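PDB 4A27: synaptic vesicle membrane protein VAT-1 homolog-like from Homo sapiens, which is probably an oxidoreductase of the quinone oxidoreductase subfamily of medium-chain dehydrogenases, with its substrate and reaction not established. Local coordinates for residues V63-L75 and S116-V128. Sequence-based numbering, arbitrary orientation.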
loop_
_atom_site.group_PDB
_atom_site.type_symbol
_atom_site.label_atom_id
_atom_site.label_comp_id
_atom_site.label_asym_id
_atom_site.label_seq_id
_atom_site.Cartn_x
_atom_site.Cartn_y
_atom_site.Cartn_z
ATOM N N VAL A 63 2.827 -23.715 26.987
ATOM C CA VAL A 63 2.046 -22.688 27.658
ATOM C C VAL A 63 1.643 -21.707 26.522
ATOM O O VAL A 63 2.509 -21.164 25.819
ATOM C CB VAL A 63 2.867 -22.027 28.778
ATOM C CG1 VAL A 63 2.029 -20.887 29.489
ATOM C CG2 VAL A 63 3.386 -23.085 29.812
ATOM N N PRO A 64 0.335 -21.554 26.262
ATOM C CA PRO A 64 -0.089 -20.588 25.227
ATOM C C PRO A 64 -0.036 -19.115 25.656
ATOM O O PRO A 64 0.286 -18.815 26.806
ATOM C CB PRO A 64 -1.556 -20.932 24.996
ATOM C CG PRO A 64 -1.837 -22.147 25.807
ATOM C CD PRO A 64 -0.826 -22.196 26.892
ATOM N N GLY A 65 -0.319 -18.234 24.691
ATOM C CA GLY A 65 -0.534 -16.812 24.916
ATOM C C GLY A 65 0.623 -15.954 24.474
ATOM O O GLY A 65 1.797 -16.308 24.697
ATOM N N PHE A 66 0.295 -14.797 23.903
ATOM C CA PHE A 66 1.277 -13.906 23.268
ATOM C C PHE A 66 1.348 -12.488 23.851
ATOM O O PHE A 66 2.179 -11.684 23.429
ATOM C CB PHE A 66 0.960 -13.793 21.789
ATOM C CG PHE A 66 1.062 -15.094 21.074
ATOM C CD1 PHE A 66 2.302 -15.641 20.771
ATOM C CD2 PHE A 66 -0.062 -15.802 20.745
ATOM C CE1 PHE A 66 2.404 -16.862 20.139
ATOM C CE2 PHE A 66 0.034 -17.016 20.103
ATOM C CZ PHE A 66 1.278 -17.546 19.806
ATOM N N GLU A 67 0.462 -12.175 24.788
ATOM C CA GLU A 67 0.225 -10.767 25.181
ATOM C C GLU A 67 -0.093 -10.782 26.641
ATOM O O GLU A 67 -0.938 -11.543 27.060
ATOM C CB GLU A 67 -0.960 -10.260 24.373
ATOM C CG GLU A 67 -1.538 -8.923 24.712
ATOM C CD GLU A 67 -2.731 -8.618 23.799
ATOM O OE1 GLU A 67 -3.539 -9.537 23.479
ATOM O OE2 GLU A 67 -2.803 -7.475 23.371
ATOM N N CYS A 68 0.590 -9.961 27.430
ATOM C CA CYS A 68 0.343 -9.899 28.834
ATOM C C CYS A 68 0.692 -8.521 29.369
ATOM O O CYS A 68 1.282 -7.690 28.665
ATOM C CB CYS A 68 1.167 -10.972 29.563
ATOM S SG CYS A 68 2.973 -10.593 29.606
ATOM N N SER A 69 0.307 -8.281 30.624
ATOM C CA SER A 69 0.761 -7.085 31.352
ATOM C C SER A 69 1.084 -7.493 32.785
ATOM O O SER A 69 0.571 -8.483 33.307
ATOM C CB SER A 69 -0.301 -5.981 31.339
ATOM O OG SER A 69 -1.475 -6.401 32.044
ATOM N N GLY A 70 1.966 -6.738 33.419
ATOM C CA GLY A 70 2.278 -6.994 34.806
ATOM C C GLY A 70 3.403 -6.093 35.329
ATOM O O GLY A 70 3.630 -4.990 34.814
ATOM N N ILE A 71 4.087 -6.567 36.372
ATOM C CA ILE A 71 5.113 -5.795 37.107
ATOM C C ILE A 71 6.491 -6.432 36.898
ATOM O O ILE A 71 6.625 -7.656 36.996
ATOM C CB ILE A 71 4.756 -5.722 38.614
ATOM C CG1 ILE A 71 3.430 -4.994 38.794
ATOM C CG2 ILE A 71 5.830 -4.995 39.431
ATOM C CD1 ILE A 71 2.955 -4.917 40.275
ATOM N N VAL A 72 7.470 -5.615 36.500
ATOM C CA VAL A 72 8.852 -6.064 36.385
ATOM C C VAL A 72 9.348 -6.476 37.757
ATOM O O VAL A 72 9.426 -5.663 38.704
ATOM C CB VAL A 72 9.799 -4.976 35.830
ATOM C CG1 VAL A 72 11.239 -5.510 35.750
ATOM C CG2 VAL A 72 9.328 -4.484 34.483
ATOM N N GLU A 73 9.678 -7.755 37.850
ATOM C CA GLU A 73 10.095 -8.371 39.106
ATOM C C GLU A 73 11.605 -8.615 39.152
ATOM O O GLU A 73 12.156 -8.735 40.228
ATOM C CB GLU A 73 9.318 -9.675 39.307
ATOM C CG GLU A 73 9.683 -10.452 40.538
ATOM C CD GLU A 73 8.633 -11.476 40.904
ATOM O OE1 GLU A 73 7.494 -11.082 41.246
ATOM O OE2 GLU A 73 8.942 -12.681 40.833
ATOM N N ALA A 74 12.262 -8.716 37.993
ATOM C CA ALA A 74 13.729 -8.850 37.944
ATOM C C ALA A 74 14.303 -8.522 36.554
ATOM O O ALA A 74 13.629 -8.724 35.527
ATOM C CB ALA A 74 14.158 -10.262 38.383
ATOM N N LEU A 75 15.544 -8.018 36.532
ATOM C CA LEU A 75 16.244 -7.636 35.293
ATOM C C LEU A 75 17.293 -8.663 34.906
ATOM O O LEU A 75 17.928 -9.253 35.764
ATOM C CB LEU A 75 16.927 -6.275 35.441
ATOM C CG LEU A 75 16.003 -5.113 35.827
ATOM C CD1 LEU A 75 16.711 -3.765 35.685
ATOM C CD2 LEU A 75 14.748 -5.130 34.989
ATOM N N SER A 116 -4.868 0.590 33.669
ATOM C CA SER A 116 -5.003 -0.551 34.551
ATOM C C SER A 116 -4.353 -1.746 33.860
ATOM O O SER A 116 -4.070 -1.671 32.647
ATOM C CB SER A 116 -6.475 -0.882 34.768
ATOM O OG SER A 116 -7.010 -1.364 33.559
ATOM N N PHE A 117 -4.098 -2.818 34.609
ATOM C CA PHE A 117 -3.442 -4.007 34.018
ATOM C C PHE A 117 -4.330 -4.696 32.988
ATOM O O PHE A 117 -3.819 -5.218 31.986
ATOM C CB PHE A 117 -3.006 -5.025 35.081
ATOM C CG PHE A 117 -1.890 -4.529 35.954
ATOM C CD1 PHE A 117 -0.611 -4.379 35.439
ATOM C CD2 PHE A 117 -2.128 -4.165 37.269
ATOM C CE1 PHE A 117 0.427 -3.905 36.230
ATOM C CE2 PHE A 117 -1.102 -3.673 38.059
ATOM C CZ PHE A 117 0.177 -3.547 37.535
ATOM N N SER A 118 -5.645 -4.719 33.235
ATOM C CA SER A 118 -6.591 -5.338 32.301
ATOM C C SER A 118 -6.653 -4.545 30.978
ATOM O O SER A 118 -6.598 -5.122 29.913
ATOM C CB SER A 118 -7.989 -5.515 32.919
ATOM O OG SER A 118 -8.537 -4.272 33.287
ATOM N N GLU A 119 -6.731 -3.223 31.029
ATOM C CA GLU A 119 -6.611 -2.409 29.803
ATOM C C GLU A 119 -5.322 -2.670 29.027
ATOM O O GLU A 119 -5.332 -2.685 27.783
ATOM C CB GLU A 119 -6.602 -0.923 30.143
ATOM C CG GLU A 119 -7.921 -0.249 30.107
ATOM C CD GLU A 119 -7.793 1.263 30.325
ATOM O OE1 GLU A 119 -7.147 1.695 31.303
ATOM O OE2 GLU A 119 -8.345 2.015 29.520
ATOM N N ALA A 120 -4.201 -2.765 29.768
ATOM C CA ALA A 120 -2.889 -2.896 29.187
ATOM C C ALA A 120 -2.724 -4.215 28.422
ATOM O O ALA A 120 -2.088 -4.229 27.374
ATOM C CB ALA A 120 -1.745 -2.757 30.286
ATOM N N ALA A 121 -3.312 -5.292 28.937
ATOM C CA ALA A 121 -3.257 -6.604 28.271
ATOM C C ALA A 121 -4.177 -6.618 27.091
ATOM O O ALA A 121 -4.185 -7.566 26.333
ATOM C CB ALA A 121 -3.686 -7.738 29.236
ATOM N N ALA A 122 -5.078 -5.637 27.047
ATOM C CA ALA A 122 -5.980 -5.469 25.926
ATOM C C ALA A 122 -5.425 -4.602 24.828
ATOM O O ALA A 122 -6.094 -4.410 23.809
ATOM C CB ALA A 122 -7.260 -4.849 26.423
ATOM N N PHE A 123 -4.290 -3.960 25.093
ATOM C CA PHE A 123 -3.786 -2.841 24.281
ATOM C C PHE A 123 -2.909 -3.276 23.042
ATOM O O PHE A 123 -3.307 -3.043 21.905
ATOM C CB PHE A 123 -3.005 -1.910 25.194
ATOM C CG PHE A 123 -2.747 -0.570 24.631
ATOM C CD1 PHE A 123 -3.747 0.389 24.625
ATOM C CD2 PHE A 123 -1.510 -0.246 24.091
ATOM C CE1 PHE A 123 -3.513 1.662 24.102
ATOM C CE2 PHE A 123 -1.271 1.038 23.568
ATOM C CZ PHE A 123 -2.281 1.985 23.586
ATOM N N PRO A 124 -1.758 -3.955 23.265
ATOM C CA PRO A 124 -0.754 -4.166 22.201
ATOM C C PRO A 124 -1.184 -4.905 20.943
ATOM O O PRO A 124 -1.011 -4.384 19.856
ATOM C CB PRO A 124 0.371 -4.976 22.890
ATOM C CG PRO A 124 -0.064 -5.223 24.251
ATOM C CD PRO A 124 -1.479 -4.816 24.431
ATOM N N MET A 125 -1.723 -6.110 21.053
ATOM C CA MET A 125 -2.087 -6.838 19.841
ATOM C C MET A 125 -3.064 -6.037 18.993
ATOM O O MET A 125 -2.794 -5.785 17.809
ATOM C CB MET A 125 -2.659 -8.216 20.157
ATOM C CG MET A 125 -1.609 -9.246 20.607
ATOM S SD MET A 125 -0.578 -9.860 19.246
ATOM C CE MET A 125 -1.697 -11.152 18.657
ATOM N N ASN A 126 -4.203 -5.659 19.588
ATOM C CA ASN A 126 -5.269 -5.045 18.820
ATOM C C ASN A 126 -4.869 -3.687 18.273
ATOM O O ASN A 126 -5.108 -3.401 17.073
ATOM C CB ASN A 126 -6.580 -4.948 19.593
ATOM C CG ASN A 126 -7.213 -6.312 19.892
ATOM O OD1 ASN A 126 -6.859 -7.318 19.303
ATOM N ND2 ASN A 126 -8.159 -6.334 20.813
ATOM N N PHE A 127 -4.284 -2.834 19.109
ATOM C CA PHE A 127 -4.019 -1.480 18.670
ATOM C C PHE A 127 -2.803 -1.373 17.744
ATOM O O PHE A 127 -2.817 -0.562 16.807
ATOM C CB PHE A 127 -3.944 -0.488 19.830
ATOM C CG PHE A 127 -5.302 -0.075 20.334
ATOM C CD1 PHE A 127 -6.020 -0.907 21.192
ATOM C CD2 PHE A 127 -5.881 1.122 19.911
ATOM C CE1 PHE A 127 -7.310 -0.554 21.616
ATOM C CE2 PHE A 127 -7.171 1.490 20.342
ATOM C CZ PHE A 127 -7.873 0.638 21.205
ATOM N N VAL A 128 -1.770 -2.194 17.957
ATOM C CA VAL A 128 -0.639 -2.163 17.047
ATOM C C VAL A 128 -1.110 -2.701 15.676
ATOM O O VAL A 128 -0.749 -2.174 14.646
ATOM C CB VAL A 128 0.607 -2.961 17.585
ATOM C CG1 VAL A 128 1.667 -3.056 16.556
ATOM C CG2 VAL A 128 1.198 -2.297 18.864
HETATM O O HOH W 1 -4.840 -6.407 22.117
#
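Strand 67-75 of the GroES-like fold packs here against a short helix, 117-121, and the region where helix 124-137 begins. Strand and short helix run roughly antiparallel, their directions 148° apart, with their axes 7.0 Å apart.

Glu67 reaches into the bend between the two helices. Its CG lies anti to the backbone N (chi1 171°) and the chain continues extended, which carries the carboxylate to residues 124-126. There Met125 N donates to Glu67 OE2 at 2.9 Å, from above the carboxylate plane. A water donates a hydrogen bond to Glu67 OE2 and accepts one from Asn126 N, so a second amide of this region is tied to the carboxylate. Met125 CG lies 3.4 Å from Glu67 CD. Glu67 OE1 turns to Lys337 in a salt bridge and to Asn43 in a hydrogen bond. With an alanine here, Lys337 is likely to lose its buried counter-charge and the amide of Met125 its acceptor.

Farther along the strand, Ser69 OG donates to Phe117 O at 2.6 Å. Ala121 N reaches that carbonyl from its opposite face, within the helix. Ser69 CB also meets Ala120 CB at 3.7 Å. The Phe117 ring turns an edge to Gly70 O, and Ile71 CG1 touches its CZ at 3.8 Å. Arg87 adds a cation-pi contact to this ring. Ser116 and Glu119 close the start of the short helix as a capping box.

The contact sets both helices against the GroES-like sheet; helix 124-137 then leads toward the Rossmann-type sheet, as in medium-chain dehydrogenases.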